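NAD-dependent epimerase/dehydratase (Methylobacillus flagellatus KT, PDB 3GPI) is of unproven function but probably binds a nicotinamide dinucleotide through its Rossmann fold, as relatives in the short-chain dehydrogenase/reductase superfamily do. Local coordinates at residues G12-E17 with D189-I194; R20-Q25 with F193-I198; A252-L255 with Q260-Y263. All blocks are in the same frame, centred on the assembly; numbering follows the deposited sequence.

Contact 1 (G12-E17 with D189-I194); sequences GDLGLE and DGAAFI
Leu14 and Glu17, one turn apart on helix 13-24, both meet Ala191 of helix 187-201. The apolar part rests on one methyl of Leu14: CD1 lies 3.6 Å from the backbone N of Ala191 and 3.9 Å from the carbonyl C of Gly190, so it sits closer to the Gly190-Ala191 peptide than to Ala191 CB, 4.1 Å away. The absence of a side chain on Gly190 keeps this face of its helix low. At a neighbouring flank of the same methyl, the aliphatic part of Glu17 covers the alanine, Glu17 CG standing 3.6 Å from Ala191 CB. The Glu17 chain bends at its second torsion (chi2 64°), and its charged end is held by Arg20 and Arg21 in salt bridges from OE2, while its CH2 groups do the packing.

With small residues facing helix 13-24, the short axis segments approach to 8.7 Å at a crossing angle of -48°. Gly12, the N-cap, and Gly15 belong to a GxGxxG sequence, consistent with the dinucleotide-binding turn of a Rossmann fold. Both helices pack on the largely parallel central sheet: Leu14 and Ile194 reach Phe154 of strand 149-158, and Ile194 also touches Leu18 of helix 13-24.

Contact 2 (R20-Q25 with F193-I198); sequences RRLTAQ and FIAYLI
Leu22 lies against Ala195 and Ile198 where the C-terminal half of helix 13-24, the first helix of the Rossmann fold, meets the middle of helix 187-201. Its two methyls divide the work. Leu22 CD2 sits 3.9 Å from Ala195 CB and nearly as close to the alanine's CA, so it covers the helix surface itself. Leu22 CD1 meets the end of the next residue along the same face, with 4.0 Å to Ile198 CD1. The leucine and isoleucine side chains cross at about a right angle, and Ile198 also brings CG2 up to Leu22 CD2, so both of its branches take part. In Leu22 the CG stands opposite the carbonyl carbon (chi1 -70°), which carries the fork across to the other helix although its CB does not point straight at it.

Gln25, at the exposed margin, adds a polar fringe: its side chain runs extended beyond CG, and OE1 comes to 3.9 Å from Ala195 CB. The amide oxygen thus borders the alanine methyl that Leu22 also covers.

In the next shell, His27, just beyond helix 13-24, touches both Leu22 and Ile198, and Phe105 of strand 103-109 lies under Ile198 and Leu197, tying helix 187-201 to the central sheet. Arg21, one residue before Leu22, is anchored through NE to Glu17 OE2 in a salt bridge.

One water bridges Gln25 and helix 187-201, donating one hydrogen bond to Gln25 OE1 at 2.6 Å and the other to the backbone O of Ala195 at 2.8 Å.

Contact 3 (A252-L255 with Q260-Y263); sequences ARLL and QLIY
The short helix 252-256 and the irregular loop leading to helix 266-277 fold back on each other through three leucines near the C-terminal end of the chain. Leu261 fits against both Leu254 and Leu255, giving one methyl to each: Leu261 CD1 stands 4.2 Å from Leu255 CD2, and Leu261 CD2 stands 4.4 Å from Leu254 CD2. These methyl-to-methyl distances make the packing light, and purely apolar between the two segments. Adjacent on the helix, the two leucines set their side chains differently. Leu254 has CG opposite the backbone N (chi1 173°) and faces the loop from a buried position, whereas Leu255 has CG opposite the carbonyl carbon (chi1 -68°) and brings its end across at the solvent-exposed margin.

Other parts of the chain extend the cluster. Leu254 also packs on Phe193 of helix 187-201 and on Val212 of strand 209-212, while Asn215 touches both Leu255 and Leu261. The loop is fixed beyond the leucines by Asp189, whose carboxylate accepts hydrogen bonds from the backbone N of Ile262 and of Tyr263. The arrangement is a short-range leucine cluster that packs a short helix and its trailing loop against helix 187-201 of the Rossmann fold, through Phe193 and Asp189.

How the contacts relate
Contacts 1 and 2 are successive levels of one interface between helix 13-24 and helix 187-201, their centres about 8 Å apart; they share Phe193 and Ile194, and Arg21 of contact 2 packs on Ala191 and Ala192 of contact 1. Each joins parts of the chain some 170 residues apart, so together they tie the first helix of the Rossmann fold to a late one beside the same sheet. Contact 3 follows later in the chain and is local, its segments five residues apart, with its centre about 14 Å from that of contact 1 and 15 Å from that of contact 2. Helix 187-201 connects all three: Asp189 and Phe193 reach the residues of contact 3.

Contact 1 (G12-E17 with D189-I194)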
ATOM      1  N   GLY A  12       4.745  -0.587  -9.761  1.00 21.90           N
ATOM      2  CA  GLY A  12       5.716  -1.023  -8.775  1.00 20.72           C
ATOM      3  C   GLY A  12       5.350  -2.387  -8.216  1.00 20.07           C
ATOM      4  O   GLY A  12       4.509  -3.139  -8.765  1.00 19.93           O
ATOM      5  N   ASP A  13       5.957  -2.741  -7.102  1.00 18.92           N
ATOM      6  CA  ASP A  13       5.833  -4.124  -6.652  1.00 19.03           C
ATOM      7  C   ASP A  13       4.397  -4.480  -6.242  1.00 18.73           C
ATOM      8  O   ASP A  13       3.925  -5.596  -6.469  1.00 18.66           O
ATOM      9  CB  ASP A  13       6.840  -4.475  -5.559  1.00 21.14           C
ATOM     10  CG  ASP A  13       6.689  -3.632  -4.263  1.00 23.85           C
ATOM     11  OD1 ASP A  13       5.952  -2.615  -4.214  1.00 28.15           O
ATOM     12  OD2 ASP A  13       7.351  -4.043  -3.278  1.00 29.12           O
ATOM     13  N   LEU A  14       3.702  -3.534  -5.628  1.00 17.58           N
ATOM     14  CA  LEU A  14       2.340  -3.795  -5.200  1.00 16.23           C
ATOM     15  C   LEU A  14       1.450  -3.997  -6.419  1.00 16.00           C
ATOM     16  O   LEU A  14       0.690  -4.973  -6.476  1.00 14.75           O
ATOM     17  CB  LEU A  14       1.836  -2.619  -4.356  1.00 16.31           C
ATOM     18  CG  LEU A  14       0.362  -2.671  -4.027  1.00 17.08           C
ATOM     19  CD1 LEU A  14      -0.003  -3.829  -3.156  1.00 18.68           C
ATOM     20  CD2 LEU A  14      -0.107  -1.377  -3.389  1.00 18.94           C
ATOM     21  N   GLY A  15       1.574  -3.108  -7.404  1.00 15.90           N
ATOM     22  CA  GLY A  15       0.743  -3.226  -8.620  1.00 16.22           C
ATOM     23  C   GLY A  15       1.028  -4.507  -9.377  1.00 16.53           C
ATOM     24  O   GLY A  15       0.114  -5.108  -9.932  1.00 17.30           O
ATOM     25  N   LEU A  16       2.285  -4.942  -9.395  1.00 15.82           N
ATOM     26  CA  LEU A  16       2.633  -6.175 -10.079  1.00 16.40           C
ATOM     27  C   LEU A  16       2.088  -7.399  -9.392  1.00 16.53           C
ATOM     28  O   LEU A  16       1.579  -8.313 -10.045  1.00 16.62           O
ATOM     29  CB  LEU A  16       4.138  -6.306 -10.303  1.00 17.67           C
ATOM     30  CG  LEU A  16       4.664  -5.317 -11.333  1.00 20.22           C
ATOM     31  CD1 LEU A  16       6.187  -5.142 -11.263  1.00 23.04           C
ATOM     32  CD2 LEU A  16       4.243  -5.869 -12.705  1.00 23.70           C
ATOM     33  N   GLU A  17       2.133  -7.411  -8.066  1.00 16.05           N
ATOM     34  CA  GLU A  17       1.593  -8.530  -7.340  1.00 14.84           C
ATOM     35  C   GLU A  17       0.077  -8.582  -7.453  1.00 14.55           C
ATOM     36  O   GLU A  17      -0.495  -9.659  -7.597  1.00 15.64           O
ATOM     37  CB  GLU A  17       2.046  -8.498  -5.863  1.00 16.28           C
ATOM     38  CG  GLU A  17       1.451  -9.580  -4.958  1.00 16.86           C
ATOM     39  CD  GLU A  17       1.830 -11.007  -5.314  1.00 19.03           C
ATOM     40  OE1 GLU A  17       2.767 -11.208  -6.133  1.00 22.70           O
ATOM     41  OE2 GLU A  17       1.174 -11.920  -4.778  1.00 22.95           O
ATOM     42  N   ASP A 189      -0.340  -9.178   1.242  1.00 12.86           N
ATOM     43  CA  ASP A 189      -1.641  -8.864   1.826  1.00 12.09           C
ATOM     44  C   ASP A 189      -2.258  -7.606   1.254  1.00 12.73           C
ATOM     45  O   ASP A 189      -3.476  -7.526   1.086  1.00 13.77           O
ATOM     46  CB  ASP A 189      -1.523  -8.725   3.362  1.00 13.34           C
ATOM     47  CG  ASP A 189      -1.617 -10.058   4.061  1.00 14.35           C
ATOM     48  OD1 ASP A 189      -2.564 -10.807   3.726  1.00 14.51           O
ATOM     49  OD2 ASP A 189      -0.800 -10.335   4.974  1.00 14.38           O
ATOM     50  N   GLY A 190      -1.459  -6.568   0.989  1.00 12.30           N
ATOM     51  CA  GLY A 190      -2.014  -5.370   0.370  1.00 12.70           C
ATOM     52  C   GLY A 190      -2.631  -5.733  -0.986  1.00 12.52           C
ATOM     53  O   GLY A 190      -3.744  -5.307  -1.298  1.00 13.80           O
ATOM     54  N   ALA A 191      -1.905  -6.526  -1.796  1.00 12.83           N
ATOM     55  CA  ALA A 191      -2.419  -6.898  -3.091  1.00 12.73           C
ATOM     56  C   ALA A 191      -3.636  -7.800  -2.966  1.00 12.64           C
ATOM     57  O   ALA A 191      -4.619  -7.593  -3.693  1.00 13.37           O
ATOM     58  CB  ALA A 191      -1.322  -7.632  -3.876  1.00 13.68           C
ATOM     59  N   ALA A 192      -3.546  -8.801  -2.099  1.00 12.06           N
ATOM     60  CA  ALA A 192      -4.649  -9.756  -1.967  1.00 12.15           C
ATOM     61  C   ALA A 192      -5.878  -9.086  -1.374  1.00 12.29           C
ATOM     62  O   ALA A 192      -6.999  -9.447  -1.708  1.00 13.56           O
ATOM     63  CB  ALA A 192      -4.240 -10.948  -1.124  1.00 13.34           C
ATOM     64  N   PHE A 193      -5.711  -8.090  -0.508  1.00 12.33           N
ATOM     65  CA  PHE A 193      -6.892  -7.400   0.026  1.00 11.63           C
ATOM     66  C   PHE A 193      -7.571  -6.607  -1.086  1.00 11.97           C
ATOM     67  O   PHE A 193      -8.815  -6.606  -1.207  1.00 12.28           O
ATOM     68  CB  PHE A 193      -6.489  -6.471   1.181  1.00 11.50           C
ATOM     69  CG  PHE A 193      -7.655  -5.696   1.762  1.00 12.46           C
ATOM     70  CD1 PHE A 193      -8.743  -6.350   2.275  1.00 14.34           C
ATOM     71  CD2 PHE A 193      -7.613  -4.312   1.825  1.00 14.22           C
ATOM     72  CE1 PHE A 193      -9.807  -5.657   2.825  1.00 14.17           C
ATOM     73  CE2 PHE A 193      -8.682  -3.584   2.362  1.00 13.76           C
ATOM     74  CZ  PHE A 193      -9.769  -4.263   2.859  1.00 14.11           C
ATOM     75  N   ILE A 194      -6.803  -5.932  -1.924  1.00 11.89           N
ATOM     76  CA  ILE A 194      -7.433  -5.237  -3.061  1.00 12.38           C
ATOM     77  C   ILE A 194      -8.129  -6.219  -4.003  1.00 12.84           C
ATOM     78  O   ILE A 194      -9.272  -5.985  -4.418  1.00 13.33           O
ATOM     79  CB  ILE A 194      -6.431  -4.415  -3.859  1.00 13.61           C
ATOM     80  CG1 ILE A 194      -5.810  -3.349  -2.952  1.00 14.60           C
ATOM     81  CG2 ILE A 194      -7.101  -3.805  -5.087  1.00 13.37           C
ATOM     82  CD1 ILE A 194      -4.630  -2.646  -3.572  1.00 16.04           C
TER

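Contact 2 (R20-Q25 with F193-I198)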
ATOM      1  N   ARG A  20      -0.786  -9.976 -10.838  1.00 15.95           N
ATOM      2  CA  ARG A  20      -0.591 -11.421 -10.896  1.00 17.67           C
ATOM      3  C   ARG A  20      -1.794 -12.152 -10.330  1.00 17.41           C
ATOM      4  O   ARG A  20      -2.310 -13.108 -10.915  1.00 18.06           O
ATOM      5  CB  ARG A  20       0.699 -11.789 -10.146  1.00 19.21           C
ATOM      6  CG  ARG A  20       1.094 -13.261 -10.218  1.00 22.65           C
ATOM      7  CD  ARG A  20       2.260 -13.628  -9.249  1.00 23.49           C
ATOM      8  NE  ARG A  20       1.838 -13.560  -7.838  1.00 23.78           N
ATOM      9  CZ  ARG A  20       1.187 -14.528  -7.194  1.00 24.76           C
ATOM     10  NH1 ARG A  20       0.870 -15.654  -7.834  1.00 26.62           N
ATOM     11  NH2 ARG A  20       0.849 -14.389  -5.920  1.00 24.59           N
ATOM     12  N   ARG A  21      -2.289 -11.669  -9.188  1.00 16.24           N
ATOM     13  CA  ARG A  21      -3.434 -12.291  -8.531  1.00 16.43           C
ATOM     14  C   ARG A  21      -4.707 -12.141  -9.353  1.00 16.51           C
ATOM     15  O   ARG A  21      -5.437 -13.124  -9.556  1.00 17.55           O
ATOM     16  CB  ARG A  21      -3.595 -11.715  -7.117  1.00 17.37           C
ATOM     17  CG  ARG A  21      -2.467 -12.165  -6.183  1.00 18.93           C
ATOM     18  CD  ARG A  21      -2.457 -11.437  -4.814  1.00 21.53           C
ATOM     19  NE  ARG A  21      -1.366 -11.987  -4.004  1.00 21.50           N
ATOM     20  CZ  ARG A  21      -1.457 -13.051  -3.214  1.00 20.92           C
ATOM     21  NH1 ARG A  21      -2.633 -13.644  -2.966  1.00 20.97           N
ATOM     22  NH2 ARG A  21      -0.364 -13.458  -2.600  1.00 23.03           N
ATOM     23  N   LEU A  22      -4.961 -10.944  -9.875  1.00 15.20           N
ATOM     24  CA  LEU A  22      -6.180 -10.690 -10.633  1.00 14.50           C
ATOM     25  C   LEU A  22      -6.171 -11.474 -11.933  1.00 15.15           C
ATOM     26  O   LEU A  22      -7.222 -11.960 -12.343  1.00 15.68           O
ATOM     27  CB  LEU A  22      -6.324  -9.198 -10.929  1.00 14.06           C
ATOM     28  CG  LEU A  22      -6.629  -8.347  -9.716  1.00 14.41           C
ATOM     29  CD1 LEU A  22      -6.553  -6.914 -10.140  1.00 14.53           C
ATOM     30  CD2 LEU A  22      -8.009  -8.698  -9.097  1.00 15.30           C
ATOM     31  N   THR A  23      -5.017 -11.579 -12.587  1.00 14.93           N
ATOM     32  CA  THR A  23      -4.939 -12.375 -13.819  1.00 16.40           C
ATOM     33  C   THR A  23      -5.204 -13.840 -13.522  1.00 17.43           C
ATOM     34  O   THR A  23      -5.944 -14.498 -14.292  1.00 17.53           O
ATOM     35  CB  THR A  23      -3.572 -12.156 -14.481  1.00 15.40           C
ATOM     36  OG1 THR A  23      -3.462 -10.788 -14.903  1.00 16.91           O
ATOM     37  CG2 THR A  23      -3.398 -13.079 -15.687  1.00 17.87           C
ATOM     38  N   ALA A  24      -4.659 -14.344 -12.403  1.00 18.47           N
ATOM     39  CA  ALA A  24      -4.917 -15.736 -12.027  1.00 19.40           C
ATOM     40  C   ALA A  24      -6.388 -16.009 -11.768  1.00 20.29           C
ATOM     41  O   ALA A  24      -6.865 -17.139 -11.985  1.00 22.13           O
ATOM     42  CB  ALA A  24      -4.081 -16.131 -10.834  1.00 19.94           C
ATOM     43  N   GLN A  25      -7.115 -15.002 -11.309  1.00 19.78           N
ATOM     44  CA  GLN A  25      -8.537 -15.138 -11.052  1.00 20.55           C
ATOM     45  C   GLN A  25      -9.394 -14.946 -12.308  1.00 20.13           C
ATOM     46  O   GLN A  25     -10.618 -15.133 -12.256  1.00 21.53           O
ATOM     47  CB  GLN A  25      -8.959 -14.130 -10.023  1.00 20.87           C
ATOM     48  CG  GLN A  25      -8.374 -14.365  -8.676  1.00 24.60           C
ATOM     49  CD  GLN A  25      -8.801 -13.313  -7.718  1.00 29.01           C
ATOM     50  OE1 GLN A  25      -8.613 -12.121  -7.964  1.00 30.91           O
ATOM     51  NE2 GLN A  25      -9.406 -13.729  -6.627  1.00 30.83           N
ATOM     52  N   PHE A 193      -5.711  -8.090  -0.508  1.00 12.33           N
ATOM     53  CA  PHE A 193      -6.892  -7.400   0.026  1.00 11.63           C
ATOM     54  C   PHE A 193      -7.571  -6.607  -1.086  1.00 11.97           C
ATOM     55  O   PHE A 193      -8.815  -6.606  -1.207  1.00 12.28           O
ATOM     56  CB  PHE A 193      -6.489  -6.471   1.181  1.00 11.50           C
ATOM     57  CG  PHE A 193      -7.655  -5.696   1.762  1.00 12.46           C
ATOM     58  CD1 PHE A 193      -8.743  -6.350   2.275  1.00 14.34           C
ATOM     59  CD2 PHE A 193      -7.613  -4.312   1.825  1.00 14.22           C
ATOM     60  CE1 PHE A 193      -9.807  -5.657   2.825  1.00 14.17           C
ATOM     61  CE2 PHE A 193      -8.682  -3.584   2.362  1.00 13.76           C
ATOM     62  CZ  PHE A 193      -9.769  -4.263   2.859  1.00 14.11           C
ATOM     63  N   ILE A 194      -6.803  -5.932  -1.924  1.00 11.89           N
ATOM     64  CA  ILE A 194      -7.433  -5.237  -3.061  1.00 12.38           C
ATOM     65  C   ILE A 194      -8.129  -6.219  -4.003  1.00 12.84           C
ATOM     66  O   ILE A 194      -9.272  -5.985  -4.418  1.00 13.33           O
ATOM     67  CB  ILE A 194      -6.431  -4.415  -3.859  1.00 13.61           C
ATOM     68  CG1 ILE A 194      -5.810  -3.349  -2.952  1.00 14.60           C
ATOM     69  CG2 ILE A 194      -7.101  -3.805  -5.087  1.00 13.37           C
ATOM     70  CD1 ILE A 194      -4.630  -2.646  -3.572  1.00 16.04           C
ATOM     71  N   ALA A 195      -7.501  -7.366  -4.278  1.00 12.87           N
ATOM     72  CA  ALA A 195      -8.170  -8.384  -5.106  1.00 13.77           C
ATOM     73  C   ALA A 195      -9.416  -8.884  -4.445  1.00 13.13           C
ATOM     74  O   ALA A 195     -10.430  -9.117  -5.138  1.00 13.73           O
ATOM     75  CB  ALA A 195      -7.236  -9.554  -5.416  1.00 13.01           C
ATOM     76  N   TYR A 196      -9.383  -9.036  -3.125  1.00 12.72           N
ATOM     77  CA  TYR A 196     -10.572  -9.478  -2.398  1.00 12.91           C
ATOM     78  C   TYR A 196     -11.690  -8.440  -2.529  1.00 13.34           C
ATOM     79  O   TYR A 196     -12.872  -8.804  -2.796  1.00 14.47           O
ATOM     80  CB  TYR A 196     -10.225  -9.732  -0.933  1.00 13.02           C
ATOM     81  CG  TYR A 196     -11.377 -10.050  -0.027  1.00 14.17           C
ATOM     82  CD1 TYR A 196     -11.929 -11.331  -0.025  1.00 18.04           C
ATOM     83  CD2 TYR A 196     -11.869  -9.097   0.873  1.00 16.22           C
ATOM     84  CE1 TYR A 196     -12.943 -11.645   0.826  1.00 17.85           C
ATOM     85  CE2 TYR A 196     -12.935  -9.413   1.735  1.00 16.05           C
ATOM     86  CZ  TYR A 196     -13.439 -10.696   1.695  1.00 16.49           C
ATOM     87  OH  TYR A 196     -14.486 -11.025   2.550  1.00 19.40           O
ATOM     88  N   LEU A 197     -11.350  -7.167  -2.419  1.00 13.33           N
ATOM     89  CA  LEU A 197     -12.399  -6.137  -2.521  1.00 13.67           C
ATOM     90  C   LEU A 197     -12.951  -6.118  -3.935  1.00 15.17           C
ATOM     91  O   LEU A 197     -14.122  -5.842  -4.139  1.00 16.21           O
ATOM     92  CB  LEU A 197     -11.861  -4.754  -2.149  1.00 14.16           C
ATOM     93  CG  LEU A 197     -11.463  -4.598  -0.690  1.00 14.57           C
ATOM     94  CD1 LEU A 197     -10.936  -3.193  -0.498  1.00 17.28           C
ATOM     95  CD2 LEU A 197     -12.645  -4.891   0.258  1.00 15.32           C
ATOM     96  N   ILE A 198     -12.120  -6.413  -4.927  1.00 15.31           N
ATOM     97  CA  ILE A 198     -12.581  -6.462  -6.305  1.00 16.79           C
ATOM     98  C   ILE A 198     -13.533  -7.619  -6.494  1.00 18.67           C
ATOM     99  O   ILE A 198     -14.550  -7.452  -7.192  1.00 20.31           O
ATOM    100  CB  ILE A 198     -11.345  -6.500  -7.271  1.00 14.87           C
ATOM    101  CG1 ILE A 198     -10.728  -5.093  -7.355  1.00 14.44           C
ATOM    102  CG2 ILE A 198     -11.739  -7.001  -8.703  1.00 16.96           C
ATOM    103  CD1 ILE A 198      -9.365  -5.073  -8.015  1.00 14.68           C
TER
HETATM  104  O   HOH W   1     -10.591 -10.475  -7.533  1.00 29.15           O

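Contact 3 (A252-L255 with Q260-Y263)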
ATOM      1  N   ALA A 252      -9.421  -2.935  12.255  1.00 14.13           N
ATOM      2  CA  ALA A 252     -10.712  -3.523  12.556  1.00 15.35           C
ATOM      3  C   ALA A 252     -11.625  -3.624  11.329  1.00 14.65           C
ATOM      4  O   ALA A 252     -12.307  -4.644  11.150  1.00 15.77           O
ATOM      5  CB  ALA A 252     -11.416  -2.676  13.658  1.00 16.62           C
ATOM      6  N   ARG A 253     -11.706  -2.550  10.555  1.00 14.93           N
ATOM      7  CA  ARG A 253     -12.572  -2.551   9.355  1.00 15.42           C
ATOM      8  C   ARG A 253     -12.089  -3.577   8.310  1.00 16.65           C
ATOM      9  O   ARG A 253     -12.868  -4.335   7.750  1.00 17.36           O
ATOM     10  CB  ARG A 253     -12.679  -1.143   8.742  1.00 17.04           C
ATOM     11  CG  ARG A 253     -13.755  -0.216   9.354  1.00 19.02           C
ATOM     12  CD  ARG A 253     -13.977   0.940   8.391  1.00 21.73           C
ATOM     13  NE  ARG A 253     -15.155   1.730   8.718  1.00 24.98           N
ATOM     14  CZ  ARG A 253     -15.187   2.669   9.662  1.00 25.23           C
ATOM     15  NH1 ARG A 253     -14.108   2.943  10.408  1.00 22.48           N
ATOM     16  NH2 ARG A 253     -16.306   3.331   9.870  1.00 25.32           N
ATOM     17  N   LEU A 254     -10.779  -3.673   8.086  1.00 15.35           N
ATOM     18  CA  LEU A 254     -10.264  -4.678   7.167  1.00 14.56           C
ATOM     19  C   LEU A 254     -10.644  -6.081   7.649  1.00 14.37           C
ATOM     20  O   LEU A 254     -11.117  -6.909   6.863  1.00 15.49           O
ATOM     21  CB  LEU A 254      -8.731  -4.488   7.041  1.00 15.43           C
ATOM     22  CG  LEU A 254      -7.955  -5.534   6.249  1.00 13.67           C
ATOM     23  CD1 LEU A 254      -6.647  -4.934   5.715  1.00 16.95           C
ATOM     24  CD2 LEU A 254      -7.653  -6.728   7.173  1.00 16.45           C
ATOM     25  N   LEU A 255     -10.512  -6.359   8.944  1.00 14.55           N
ATOM     26  CA  LEU A 255     -10.885  -7.669   9.462  1.00 15.16           C
ATOM     27  C   LEU A 255     -12.403  -7.895   9.287  1.00 14.80           C
ATOM     28  O   LEU A 255     -12.805  -9.015   8.919  1.00 16.35           O
ATOM     29  CB  LEU A 255     -10.490  -7.832  10.936  1.00 15.10           C
ATOM     30  CG  LEU A 255      -8.966  -7.883  11.162  1.00 18.85           C
ATOM     31  CD1 LEU A 255      -8.646  -8.028  12.610  1.00 21.15           C
ATOM     32  CD2 LEU A 255      -8.344  -9.043  10.391  1.00 20.76           C
ATOM     33  N   GLN A 260      -8.882 -12.392   5.106  1.00 15.73           N
ATOM     34  CA  GLN A 260      -7.977 -13.140   6.006  1.00 17.40           C
ATOM     35  C   GLN A 260      -6.524 -12.841   5.678  1.00 15.38           C
ATOM     36  O   GLN A 260      -6.036 -13.107   4.590  1.00 16.31           O
ATOM     37  CB  GLN A 260      -8.222 -14.639   5.938  1.00 18.73           C
ATOM     38  CG  GLN A 260      -9.573 -14.996   6.548  1.00 25.02           C
ATOM     39  CD  GLN A 260      -9.879 -16.466   6.459  1.00 33.25           C
ATOM     40  OE1 GLN A 260      -9.922 -17.037   5.370  1.00 37.34           O
ATOM     41  NE2 GLN A 260     -10.131 -17.085   7.606  1.00 36.08           N
ATOM     42  N   LEU A 261      -5.832 -12.221   6.632  1.00 14.55           N
ATOM     43  CA  LEU A 261      -4.430 -11.927   6.398  1.00 15.13           C
ATOM     44  C   LEU A 261      -3.571 -13.166   6.174  1.00 14.75           C
ATOM     45  O   LEU A 261      -3.648 -14.151   6.932  1.00 16.19           O
ATOM     46  CB  LEU A 261      -3.877 -11.129   7.577  1.00 15.12           C
ATOM     47  CG  LEU A 261      -4.380  -9.690   7.709  1.00 15.06           C
ATOM     48  CD1 LEU A 261      -4.282  -9.192   9.154  1.00 17.31           C
ATOM     49  CD2 LEU A 261      -3.695  -8.704   6.733  1.00 16.46           C
ATOM     50  N   ILE A 262      -2.747 -13.096   5.145  1.00 13.72           N
ATOM     51  CA  ILE A 262      -1.739 -14.134   4.888  1.00 14.50           C
ATOM     52  C   ILE A 262      -0.667 -14.065   5.980  1.00 15.02           C
ATOM     53  O   ILE A 262      -0.209 -15.092   6.474  1.00 17.04           O
ATOM     54  CB  ILE A 262      -1.071 -13.925   3.523  1.00 14.52           C
ATOM     55  CG1 ILE A 262      -2.118 -13.979   2.397  1.00 16.64           C
ATOM     56  CG2 ILE A 262       0.037 -14.976   3.253  1.00 17.03           C
ATOM     57  CD1 ILE A 262      -1.584 -13.438   1.087  1.00 18.80           C
ATOM     58  N   TYR A 263      -0.259 -12.842   6.337  1.00 14.35           N
ATOM     59  CA  TYR A 263       0.781 -12.597   7.323  1.00 15.21           C
ATOM     60  C   TYR A 263       0.189 -11.705   8.372  1.00 15.18           C
ATOM     61  O   TYR A 263       0.310 -10.475   8.293  1.00 14.58           O
ATOM     62  CB  TYR A 263       1.991 -11.921   6.674  1.00 14.72           C
ATOM     63  CG  TYR A 263       2.554 -12.703   5.538  1.00 14.90           C
ATOM     64  CD1 TYR A 263       3.335 -13.842   5.784  1.00 16.21           C
ATOM     65  CD2 TYR A 263       2.318 -12.325   4.230  1.00 14.43           C
ATOM     66  CE1 TYR A 263       3.877 -14.572   4.731  1.00 16.86           C
ATOM     67  CE2 TYR A 263       2.834 -13.067   3.165  1.00 17.89           C
ATOM     68  CZ  TYR A 263       3.618 -14.173   3.430  1.00 18.22           C
ATOM     69  OH  TYR A 263       4.120 -14.867   2.343  1.00 24.18           O
TER